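Translation initiation factor eIF2b-like protein (Chaetomium thermophilum, PDB 4ZEM) is the beta subunit of eIF2B, the heterodecameric translation initiation factor that probably acts as guanine nucleotide exchange factor for eIF2. Local coordinates at residues A[188-193]-A[265-270]; A[193-198]-A[215-220]; A[207-212]-A[241-246]; A[260-265]-A[297-302]. All coordinates share one frame; numbering follows the deposited sequence.

Contact 1 (A[188-193]-A[265-270]); sequences QIHPGD and VNKVIF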
# COMPACT_ATOMS: atom_id res chain seq x y z
N GLN A 188 -11.61 -17.45 -3.29
CA GLN A 188 -12.22 -17.00 -2.04
C GLN A 188 -13.74 -17.07 -2.00
O GLN A 188 -14.31 -17.41 -0.96
CB GLN A 188 -11.77 -15.57 -1.73
CG GLN A 188 -10.42 -15.52 -1.05
CD GLN A 188 -10.42 -16.29 0.25
OE1 GLN A 188 -11.27 -16.07 1.11
NE2 GLN A 188 -9.47 -17.22 0.40
N ILE A 189 -14.40 -16.74 -3.11
CA ILE A 189 -15.86 -16.77 -3.18
C ILE A 189 -16.42 -17.95 -3.97
O ILE A 189 -16.01 -18.21 -5.10
CB ILE A 189 -16.44 -15.48 -3.77
CG1 ILE A 189 -16.21 -14.33 -2.80
CG2 ILE A 189 -17.93 -15.59 -3.99
CD1 ILE A 189 -15.25 -13.36 -3.30
N HIS A 190 -17.39 -18.63 -3.37
CA HIS A 190 -18.01 -19.80 -3.97
C HIS A 190 -19.45 -19.50 -4.37
O HIS A 190 -20.05 -18.54 -3.88
CB HIS A 190 -17.93 -20.98 -3.00
CG HIS A 190 -16.56 -21.17 -2.43
ND1 HIS A 190 -16.27 -20.95 -1.10
CD2 HIS A 190 -15.39 -21.53 -3.01
CE1 HIS A 190 -14.98 -21.18 -0.89
NE2 HIS A 190 -14.43 -21.53 -2.04
N PRO A 191 -20.01 -20.31 -5.29
CA PRO A 191 -21.40 -20.09 -5.72
C PRO A 191 -22.38 -20.07 -4.55
O PRO A 191 -22.29 -20.91 -3.66
CB PRO A 191 -21.66 -21.29 -6.64
CG PRO A 191 -20.31 -21.59 -7.22
CD PRO A 191 -19.36 -21.39 -6.06
N GLY A 192 -23.28 -19.09 -4.56
CA GLY A 192 -24.29 -18.95 -3.53
C GLY A 192 -23.80 -18.31 -2.24
O GLY A 192 -24.55 -18.20 -1.27
N ASP A 193 -22.55 -17.87 -2.22
CA ASP A 193 -21.99 -17.25 -1.02
C ASP A 193 -22.74 -15.98 -0.64
O ASP A 193 -23.16 -15.21 -1.50
CB ASP A 193 -20.51 -16.91 -1.22
CG ASP A 193 -19.57 -17.96 -0.65
OD1 ASP A 193 -20.06 -19.00 -0.16
OD2 ASP A 193 -18.34 -17.73 -0.70
N VAL A 265 -24.48 -14.62 6.99
CA VAL A 265 -23.43 -14.48 5.97
C VAL A 265 -22.41 -15.62 6.00
O VAL A 265 -22.24 -16.30 7.01
CB VAL A 265 -22.67 -13.13 6.09
CG1 VAL A 265 -23.63 -12.00 6.42
CG2 VAL A 265 -21.56 -13.22 7.13
N ASN A 266 -21.79 -15.89 4.85
CA ASN A 266 -20.74 -16.91 4.75
C ASN A 266 -19.35 -16.39 5.15
O ASN A 266 -18.57 -17.12 5.76
CB ASN A 266 -20.70 -17.46 3.34
CG ASN A 266 -21.93 -18.28 3.01
OD1 ASN A 266 -22.77 -17.86 2.21
ND2 ASN A 266 -22.04 -19.45 3.63
N LYS A 267 -19.05 -15.16 4.78
CA LYS A 267 -17.74 -14.57 5.06
C LYS A 267 -17.82 -13.06 5.10
O LYS A 267 -18.72 -12.45 4.53
CB LYS A 267 -16.71 -15.01 4.02
CG LYS A 267 -17.11 -14.74 2.58
CD LYS A 267 -16.40 -15.70 1.64
CE LYS A 267 -16.68 -17.14 2.01
NZ LYS A 267 -16.04 -18.09 1.06
N VAL A 268 -16.85 -12.46 5.79
CA VAL A 268 -16.73 -11.02 5.92
C VAL A 268 -15.42 -10.55 5.29
O VAL A 268 -14.36 -11.12 5.56
CB VAL A 268 -16.77 -10.56 7.39
CG1 VAL A 268 -16.62 -9.05 7.47
CG2 VAL A 268 -18.06 -11.02 8.07
N ILE A 269 -15.50 -9.51 4.47
CA ILE A 269 -14.35 -8.99 3.76
C ILE A 269 -14.11 -7.52 4.11
O ILE A 269 -15.04 -6.72 4.10
CB ILE A 269 -14.52 -9.16 2.23
CG1 ILE A 269 -14.58 -10.64 1.88
CG2 ILE A 269 -13.37 -8.51 1.48
CD1 ILE A 269 -14.71 -10.92 0.40
N PHE A 270 -12.85 -7.18 4.40
CA PHE A 270 -12.46 -5.80 4.69
C PHE A 270 -11.30 -5.34 3.82
O PHE A 270 -10.43 -6.13 3.45
CB PHE A 270 -11.97 -5.62 6.14
CG PHE A 270 -12.98 -5.94 7.19
CD1 PHE A 270 -12.91 -7.14 7.88
CD2 PHE A 270 -13.94 -5.02 7.55
CE1 PHE A 270 -13.82 -7.43 8.88
CE2 PHE A 270 -14.85 -5.30 8.55
CZ PHE A 270 -14.79 -6.51 9.21
O HOH W 1 -25.35 -18.95 1.85
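Lys267 reaches from the start of strand 267-271 into the loop that follows helix 185-188. Its CG stands between the backbone N and the carbonyl carbon (chi1 54°), and the chain bends again at chi3. This brings the amine to two acceptors. Lys267 NZ donates to Gln188 O at 2.7 Å, nearly in line with the C=O bond. Lys267 NZ also forms a salt bridge with Asp193 OD2 at 2.9 Å, on the syn side of the carboxylate and 27° out of its plane. From the other face of that plane, His190 N donates to Asp193 OD2 at 3.0 Å. His190 and Asp193 are the ends of a type II beta turn, closed by Asp193 N to His190 O at 3.1 Å. Lys267 NZ sits obliquely to the His190 ring, 3.6 Å from His190 ND1.

Asn266 OD1 accepts Tyr194 N and a water that also bonds weakly to Gly192 O. Ile189 CD1 and Ile269 CD1 meet loosely at 4.5 Å beside Phe207. Lys267 and Asp193 are buried, so the salt bridge is shielded within a partly buried contact. His190 N fixes the carboxylate within the turn, and Lys267 NZ joins it to the strand. Both donors would probably favour its ionised form.

Contact 2 (A[193-198]-A[215-220]); sequences DYVLAY and RRFTVI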
# COMPACT_ATOMS: atom_id res chain seq x y z
N ASP A 193 -22.55 -17.87 -2.22
CA ASP A 193 -21.99 -17.25 -1.02
C ASP A 193 -22.74 -15.98 -0.64
O ASP A 193 -23.16 -15.21 -1.50
CB ASP A 193 -20.51 -16.91 -1.22
CG ASP A 193 -19.57 -17.96 -0.65
OD1 ASP A 193 -20.06 -19.00 -0.16
OD2 ASP A 193 -18.34 -17.73 -0.70
N TYR A 194 -22.87 -15.78 0.66
CA TYR A 194 -23.37 -14.52 1.20
C TYR A 194 -22.17 -13.80 1.78
O TYR A 194 -21.64 -14.19 2.82
CB TYR A 194 -24.44 -14.78 2.25
CG TYR A 194 -25.84 -14.68 1.71
CD1 TYR A 194 -26.77 -13.80 2.27
CD2 TYR A 194 -26.25 -15.50 0.67
CE1 TYR A 194 -28.07 -13.73 1.78
CE2 TYR A 194 -27.54 -15.42 0.15
CZ TYR A 194 -28.44 -14.55 0.72
OH TYR A 194 -29.72 -14.49 0.21
N VAL A 195 -21.75 -12.74 1.10
CA VAL A 195 -20.52 -12.05 1.44
C VAL A 195 -20.81 -10.68 2.04
O VAL A 195 -21.38 -9.81 1.39
CB VAL A 195 -19.61 -11.87 0.20
CG1 VAL A 195 -18.36 -11.07 0.54
CG2 VAL A 195 -19.24 -13.22 -0.39
N LEU A 196 -20.36 -10.49 3.27
CA LEU A 196 -20.58 -9.23 3.96
C LEU A 196 -19.37 -8.33 3.71
O LEU A 196 -18.25 -8.66 4.11
CB LEU A 196 -20.83 -9.49 5.46
CG LEU A 196 -21.11 -8.37 6.48
CD1 LEU A 196 -19.86 -7.61 6.90
CD2 LEU A 196 -22.20 -7.42 5.99
N ALA A 197 -19.60 -7.22 3.03
CA ALA A 197 -18.53 -6.27 2.75
C ALA A 197 -18.73 -5.03 3.60
O ALA A 197 -19.69 -4.27 3.39
CB ALA A 197 -18.50 -5.90 1.28
N TYR A 198 -17.81 -4.79 4.52
CA TYR A 198 -17.99 -3.68 5.44
C TYR A 198 -17.26 -2.47 4.88
O TYR A 198 -16.04 -2.52 4.68
CB TYR A 198 -17.47 -4.03 6.84
CG TYR A 198 -17.58 -2.88 7.82
CD1 TYR A 198 -18.71 -2.75 8.61
CD2 TYR A 198 -16.58 -1.93 7.94
CE1 TYR A 198 -18.85 -1.70 9.50
CE2 TYR A 198 -16.70 -0.87 8.83
CZ TYR A 198 -17.85 -0.77 9.61
OH TYR A 198 -17.99 0.26 10.50
N ARG A 215 -18.60 -15.90 -10.68
CA ARG A 215 -19.38 -16.52 -9.62
C ARG A 215 -20.75 -15.88 -9.50
O ARG A 215 -20.92 -14.69 -9.76
CB ARG A 215 -18.65 -16.43 -8.27
CG ARG A 215 -17.37 -17.22 -8.18
CD ARG A 215 -17.68 -18.63 -7.75
NE ARG A 215 -16.47 -19.39 -7.48
CZ ARG A 215 -15.85 -20.13 -8.39
NH1 ARG A 215 -16.33 -20.21 -9.62
NH2 ARG A 215 -14.75 -20.80 -8.06
N ARG A 216 -21.72 -16.67 -9.06
CA ARG A 216 -23.05 -16.15 -8.77
C ARG A 216 -23.20 -16.13 -7.25
O ARG A 216 -23.18 -17.18 -6.61
CB ARG A 216 -24.13 -17.01 -9.43
CG ARG A 216 -25.54 -16.47 -9.32
CD ARG A 216 -26.55 -17.57 -9.02
NE ARG A 216 -26.26 -18.24 -7.75
CZ ARG A 216 -26.15 -19.56 -7.59
NH1 ARG A 216 -26.29 -20.37 -8.63
NH2 ARG A 216 -25.89 -20.06 -6.39
N PHE A 217 -23.37 -14.94 -6.67
CA PHE A 217 -23.43 -14.82 -5.21
C PHE A 217 -24.11 -13.53 -4.77
O PHE A 217 -24.63 -12.77 -5.59
CB PHE A 217 -22.02 -14.91 -4.59
CG PHE A 217 -21.10 -13.79 -4.98
CD1 PHE A 217 -20.55 -13.72 -6.26
CD2 PHE A 217 -20.72 -12.83 -4.05
CE1 PHE A 217 -19.69 -12.69 -6.62
CE2 PHE A 217 -19.84 -11.80 -4.40
CZ PHE A 217 -19.33 -11.73 -5.69
N THR A 218 -24.16 -13.32 -3.46
CA THR A 218 -24.82 -12.16 -2.88
C THR A 218 -23.86 -11.32 -2.05
O THR A 218 -23.09 -11.84 -1.24
CB THR A 218 -26.02 -12.60 -1.99
OG1 THR A 218 -26.95 -13.35 -2.79
CG2 THR A 218 -26.72 -11.41 -1.38
N VAL A 219 -23.91 -10.00 -2.24
CA VAL A 219 -23.08 -9.10 -1.47
C VAL A 219 -23.92 -8.26 -0.52
O VAL A 219 -24.89 -7.61 -0.93
CB VAL A 219 -22.26 -8.18 -2.40
CG1 VAL A 219 -21.49 -7.13 -1.61
CG2 VAL A 219 -21.31 -9.00 -3.23
N ILE A 220 -23.54 -8.26 0.75
CA ILE A 220 -24.22 -7.47 1.76
C ILE A 220 -23.33 -6.28 2.13
O ILE A 220 -22.18 -6.45 2.53
CB ILE A 220 -24.54 -8.29 3.02
CG1 ILE A 220 -25.42 -9.50 2.68
CG2 ILE A 220 -25.23 -7.41 4.07
CD1 ILE A 220 -24.63 -10.76 2.38
O HOH W 2 -29.65 -14.01 -2.78
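The Tyr194 ring has Thr218 over one face. Thr218 CB stands 4.0 Å from the Tyr194 ring centroid, 15° off the normal, in a CH-pi contact offset toward the rim. The two side chains lie side by side and point the same way, and a water links Tyr194 OH with Thr218 OG1. Ile220 CD1 comes obliquely to the same ring, 3.7 Å from Tyr194 CD1. The Phe217 ring has Asp193 O at its edge, near its plane, and Arg215 C at its edge in plane. Val195 CG2 approaches this ring obliquely, 4.0 Å from Phe217 CD2.

The backbones pair as parallel strands, 194-198 beside 218-222. Thr218 N binds Asp193 O, and Val195 N binds Thr218 O at 2.8 Å. Further along, Ile220 N binds Val195 O and Ala197 N binds Ile220 O, both nearly straight at the hydrogen.

Tyr194, Leu196, Thr218 and Ile220 lie on one face of the sheet. Ile220 CG1 lies beside the backbone N (chi1 -58°) and carries CD1 to Tyr194. The other branch, Ile220 CG2, meets Leu196 CD2 at 3.6 Å, the side chains crossing at about a right angle. Tyr261 covers part of this face, and Arg264 makes a cation-pi contact with Tyr194. Val195 and Val219 point to the other face, where Ala197 CB meets Val219 CG1.

This pairing closes a beta-alpha-beta crossover through helix 202-214, as in Rossmann-like folds. Val195, Ala197 and Val219 are buried. Four backbone bonds hold the strands together whatever the side chains, and the water-linked hydroxyls mark the partly exposed end.

Contact 3 (A[207-212]-A[241-246]); sequences FLVKAA and KKLNAA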
# COMPACT_ATOMS: atom_id res chain seq x y z
N PHE A 207 -12.40 -6.39 -6.38
CA PHE A 207 -12.45 -7.78 -6.00
C PHE A 207 -13.85 -8.38 -6.20
O PHE A 207 -13.99 -9.46 -6.79
CB PHE A 207 -12.01 -7.90 -4.54
CG PHE A 207 -11.97 -9.31 -4.01
CD1 PHE A 207 -10.84 -10.09 -4.17
CD2 PHE A 207 -13.05 -9.84 -3.31
CE1 PHE A 207 -10.79 -11.38 -3.67
CE2 PHE A 207 -13.00 -11.12 -2.81
CZ PHE A 207 -11.87 -11.89 -2.99
N LEU A 208 -14.87 -7.68 -5.73
CA LEU A 208 -16.24 -8.16 -5.87
C LEU A 208 -16.70 -8.21 -7.32
O LEU A 208 -17.33 -9.19 -7.76
CB LEU A 208 -17.20 -7.29 -5.06
CG LEU A 208 -16.99 -7.35 -3.55
CD1 LEU A 208 -17.90 -6.34 -2.86
CD2 LEU A 208 -17.22 -8.77 -3.01
N VAL A 209 -16.38 -7.16 -8.08
CA VAL A 209 -16.75 -7.08 -9.49
C VAL A 209 -16.10 -8.20 -10.31
O VAL A 209 -16.74 -8.79 -11.18
CB VAL A 209 -16.37 -5.69 -10.07
CG1 VAL A 209 -16.32 -5.71 -11.59
CG2 VAL A 209 -17.35 -4.64 -9.57
N LYS A 210 -14.84 -8.50 -10.01
CA LYS A 210 -14.12 -9.56 -10.70
C LYS A 210 -14.77 -10.91 -10.37
O LYS A 210 -14.98 -11.74 -11.24
CB LYS A 210 -12.64 -9.57 -10.30
CG LYS A 210 -11.68 -10.17 -11.33
CD LYS A 210 -11.80 -11.67 -11.50
CE LYS A 210 -10.74 -12.16 -12.48
NZ LYS A 210 -10.81 -11.44 -13.78
N ALA A 211 -15.09 -11.09 -9.09
CA ALA A 211 -15.70 -12.33 -8.63
C ALA A 211 -17.03 -12.56 -9.32
O ALA A 211 -17.37 -13.68 -9.71
CB ALA A 211 -15.87 -12.30 -7.11
N ALA A 212 -17.77 -11.47 -9.52
CA ALA A 212 -19.08 -11.51 -10.17
C ALA A 212 -18.98 -12.06 -11.59
O ALA A 212 -19.93 -12.68 -12.09
CB ALA A 212 -19.71 -10.13 -10.18
N LYS A 241 -25.11 -1.00 -8.55
CA LYS A 241 -25.58 -1.04 -9.92
C LYS A 241 -24.67 -1.92 -10.75
O LYS A 241 -25.12 -2.70 -11.57
CB LYS A 241 -25.64 0.36 -10.51
CG LYS A 241 -26.27 0.44 -11.89
CD LYS A 241 -26.42 1.87 -12.35
CE LYS A 241 -27.11 1.95 -13.69
NZ LYS A 241 -27.48 3.36 -14.03
N LYS A 242 -23.37 -1.79 -10.54
CA LYS A 242 -22.41 -2.60 -11.27
C LYS A 242 -22.53 -4.08 -10.93
O LYS A 242 -22.45 -4.93 -11.80
CB LYS A 242 -20.98 -2.09 -11.04
CG LYS A 242 -20.02 -2.49 -12.13
CD LYS A 242 -18.69 -1.78 -11.98
CE LYS A 242 -17.71 -2.21 -13.06
NZ LYS A 242 -16.34 -1.71 -12.79
N LEU A 243 -22.72 -4.38 -9.65
CA LEU A 243 -22.85 -5.76 -9.19
C LEU A 243 -24.11 -6.44 -9.70
O LEU A 243 -24.08 -7.60 -10.08
CB LEU A 243 -22.80 -5.82 -7.67
CG LEU A 243 -21.45 -5.60 -7.01
CD1 LEU A 243 -21.58 -5.62 -5.50
CD2 LEU A 243 -20.45 -6.64 -7.47
N ASN A 244 -25.21 -5.71 -9.68
CA ASN A 244 -26.49 -6.23 -10.14
C ASN A 244 -26.46 -6.60 -11.61
O ASN A 244 -27.02 -7.62 -12.01
CB ASN A 244 -27.61 -5.21 -9.88
CG ASN A 244 -27.86 -4.98 -8.40
OD1 ASN A 244 -27.55 -5.82 -7.55
ND2 ASN A 244 -28.44 -3.82 -8.07
N ALA A 245 -25.79 -5.79 -12.42
CA ALA A 245 -25.69 -6.05 -13.85
C ALA A 245 -24.85 -7.30 -14.12
O ALA A 245 -25.07 -8.02 -15.09
CB ALA A 245 -25.10 -4.86 -14.57
N ALA A 246 -23.89 -7.55 -13.23
CA ALA A 246 -22.98 -8.67 -13.35
C ALA A 246 -23.69 -9.98 -13.00
O ALA A 246 -23.23 -11.07 -13.35
CB ALA A 246 -21.77 -8.47 -12.47
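Leu243 and Ala246 of helix 237-246 pack on Leu208, Val209 and Ala212 of helix 202-214. Both helices belong to the Rossmann-like alpha/beta fold and lie on the same side of its sheet. The axes of segments 207-212 and 241-246 run nearly parallel, 12° apart, and come within 9.5 Å. No hydrogen bond joins the two segments, so the contact rests on apolar side chains.

The buried part faces the sheet. Leu243 has CG anti to the carbonyl carbon (chi1 -73°), which swings its CD2 branch toward helix 202-214. Leu243 CD2 reaches over the backbone there, 4.0 Å from Leu208 O. Leu243 CD2 is also 4.1 Å from Leu208 CB and 4.2 Å from Val209 CG2. Between Leu243 CD2 and Ala212 CB the distance is 4.5 Å, at the limit of packing. One methyl therefore spans about a turn of the facing helix. Leu208 and Leu243 both also touch Val219 of strand 218-222, which places this part next to the sheet. Ala212 also touches Val248, in the loop leading to strand 249-252.

The outer part is the solvent side, and a single long lysine chain makes it. Lys242 is exposed and extended beyond CG. Its aliphatic chain passes Val209 at about a right angle, with Lys242 CD 4.0 Å from Val209 CG2. Lys242 CE lies equally far from Val209 CG1. The lysine offers methylenes to the valine and makes no polar bond to segment 207-212.

The tight spot is at the C-terminal end of the two segments, where two small residues meet. There the methyl carbons Ala212 CB and Ala246 CB are 3.5 Å apart.

Contact 4 (A[260-265]-A[297-302]); sequences AYIPRV and YLKPVI
Pro263 and Tyr297 come closest in the backbone, their CA atoms 6.0 Å apart, where residues 262-264 have helical phi/psi without the regular bonds and Tyr297 leaves helix 287-296. A Schellman motif ends the latter helix, with Leu298 at positive phi as its C-prime residue.

The Pro263 ring sits on the tyrosine. Pro263 CG lies over the centre of one face of Tyr297, 3.5 Å from the ring centroid and 7° off the normal. This is a CH-pi contact, and the proline CG is at similar distances from all six ring carbons. Tyr297 CG is anti to the carbonyl carbon, which turns the ring toward the proline.

Lys299 makes the polar half. Its chain bends at chi2 (-54°) and is extended beyond, which brings NZ to two carbonyls of segment 260-265. Lys299 NZ donates to Pro263 O at 3.0 Å, tilted 32° from the carbonyl plane. A weak second bond runs from Lys299 NZ to Val265 O at 3.1 Å. Pro263 O belongs to the helical turn, and the positive charge may be stabilised there. The aliphatic part of Lys299 slides past Ile262 in the opposite direction, with Lys299 CG 4.1 Å from Ile262 CG2.

Ile262 also touches Ala293, and Lys299 touches Ala294, both on helix 287-296. Val265 packs on Leu196 of strand 194-198. The contact thus joins the turn leading into strand 267-271 to the turn leading into strand 301-304, its neighbour in the sheet.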
# COMPACT_ATOMS: atom_id res chain seq x y z
N ALA A 260 -27.31 -8.74 14.33
CA ALA A 260 -28.35 -9.75 14.13
C ALA A 260 -28.15 -10.54 12.83
O ALA A 260 -28.46 -11.73 12.77
CB ALA A 260 -29.72 -9.10 14.14
N TYR A 261 -27.62 -9.89 11.80
CA TYR A 261 -27.58 -10.50 10.47
C TYR A 261 -26.30 -11.26 10.12
O TYR A 261 -26.32 -12.10 9.22
CB TYR A 261 -27.79 -9.40 9.42
CG TYR A 261 -27.92 -9.90 8.00
CD1 TYR A 261 -29.16 -10.28 7.50
CD2 TYR A 261 -26.82 -10.01 7.17
CE1 TYR A 261 -29.30 -10.76 6.22
CE2 TYR A 261 -26.94 -10.50 5.88
CZ TYR A 261 -28.19 -10.86 5.41
OH TYR A 261 -28.34 -11.33 4.13
N ILE A 262 -25.23 -11.05 10.88
CA ILE A 262 -23.96 -11.75 10.61
C ILE A 262 -24.04 -13.29 10.58
O ILE A 262 -23.39 -13.91 9.73
CB ILE A 262 -22.87 -11.31 11.61
CG1 ILE A 262 -22.52 -9.84 11.36
CG2 ILE A 262 -21.61 -12.15 11.47
CD1 ILE A 262 -21.05 -9.48 11.46
N PRO A 263 -24.84 -13.92 11.46
CA PRO A 263 -24.95 -15.38 11.36
C PRO A 263 -25.38 -15.91 9.99
O PRO A 263 -24.96 -17.00 9.61
CB PRO A 263 -26.00 -15.70 12.41
CG PRO A 263 -25.76 -14.65 13.42
CD PRO A 263 -25.53 -13.42 12.66
N ARG A 264 -26.22 -15.16 9.29
CA ARG A 264 -26.59 -15.50 7.91
C ARG A 264 -25.39 -15.60 6.95
O ARG A 264 -25.33 -16.52 6.13
CB ARG A 264 -27.62 -14.50 7.38
CG ARG A 264 -28.03 -14.76 5.93
CD ARG A 264 -28.61 -16.18 5.77
NE ARG A 264 -29.19 -16.44 4.45
CZ ARG A 264 -28.57 -17.09 3.47
NH1 ARG A 264 -29.19 -17.28 2.31
NH2 ARG A 264 -27.33 -17.53 3.63
N VAL A 265 -24.48 -14.62 6.99
CA VAL A 265 -23.43 -14.48 5.97
C VAL A 265 -22.41 -15.62 6.00
O VAL A 265 -22.24 -16.30 7.01
CB VAL A 265 -22.67 -13.13 6.09
CG1 VAL A 265 -23.63 -12.00 6.42
CG2 VAL A 265 -21.56 -13.22 7.13
N TYR A 297 -19.36 -16.04 15.38
CA TYR A 297 -20.21 -16.99 14.67
C TYR A 297 -19.45 -17.82 13.64
O TYR A 297 -20.06 -18.35 12.70
CB TYR A 297 -21.38 -16.26 14.01
CG TYR A 297 -22.42 -15.81 15.00
CD1 TYR A 297 -22.40 -14.52 15.52
CD2 TYR A 297 -23.41 -16.68 15.45
CE1 TYR A 297 -23.35 -14.11 16.45
CE2 TYR A 297 -24.36 -16.28 16.38
CZ TYR A 297 -24.32 -14.99 16.87
OH TYR A 297 -25.27 -14.59 17.79
N LEU A 298 -18.13 -17.92 13.81
CA LEU A 298 -17.28 -18.78 12.98
C LEU A 298 -17.28 -18.33 11.52
O LEU A 298 -17.10 -19.14 10.61
CB LEU A 298 -17.72 -20.25 13.06
CG LEU A 298 -17.40 -21.06 14.32
CD1 LEU A 298 -17.81 -22.52 14.11
CD2 LEU A 298 -15.93 -20.97 14.69
N LYS A 299 -17.47 -17.03 11.29
CA LYS A 299 -17.43 -16.51 9.93
C LYS A 299 -16.01 -16.06 9.63
O LYS A 299 -15.46 -15.22 10.35
CB LYS A 299 -18.40 -15.34 9.77
CG LYS A 299 -19.83 -15.65 10.21
CD LYS A 299 -20.36 -16.89 9.52
CE LYS A 299 -21.80 -17.16 9.92
NZ LYS A 299 -22.31 -18.39 9.26
N PRO A 300 -15.42 -16.59 8.56
CA PRO A 300 -14.05 -16.22 8.16
C PRO A 300 -13.92 -14.73 7.87
O PRO A 300 -14.73 -14.15 7.14
CB PRO A 300 -13.82 -17.05 6.90
CG PRO A 300 -14.73 -18.22 7.05
CD PRO A 300 -15.96 -17.65 7.69
N VAL A 301 -12.87 -14.13 8.42
CA VAL A 301 -12.62 -12.72 8.21
C VAL A 301 -11.46 -12.59 7.25
O VAL A 301 -10.36 -13.09 7.51
CB VAL A 301 -12.28 -11.99 9.54
CG1 VAL A 301 -11.90 -10.56 9.26
CG2 VAL A 301 -13.46 -12.05 10.49
N ILE A 302 -11.71 -11.96 6.11
CA ILE A 302 -10.71 -11.82 5.06
C ILE A 302 -10.33 -10.36 4.90
O ILE A 302 -11.19 -9.49 4.70
CB ILE A 302 -11.19 -12.37 3.68
CG1 ILE A 302 -11.59 -13.85 3.76
CG2 ILE A 302 -10.11 -12.22 2.63
CD1 ILE A 302 -13.06 -14.09 4.04

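Contacts 1, 2 and 4 lie around one sheet. Contact 2 pairs strands 194-198 and 218-222 directly and is the most buried. Contact 1 shares Asp193 with it and ties the loop before strand 194-198 to strand 267-271. Contact 4 shares Val265 with contact 1 and links the turns before strands 267-271 and 301-304. Contact 3 packs two helices over the sheet and touches contact 2 through Phe217 and Val219. Contacts 1, 3 and 4 are only partly buried. Lysines bind carbonyl oxygens in contacts 1 and 4, with a salt bridge added in contact 1. Contact 2 combines backbone bonds with apolar side-chain packing; contact 3 relies on apolar contacts.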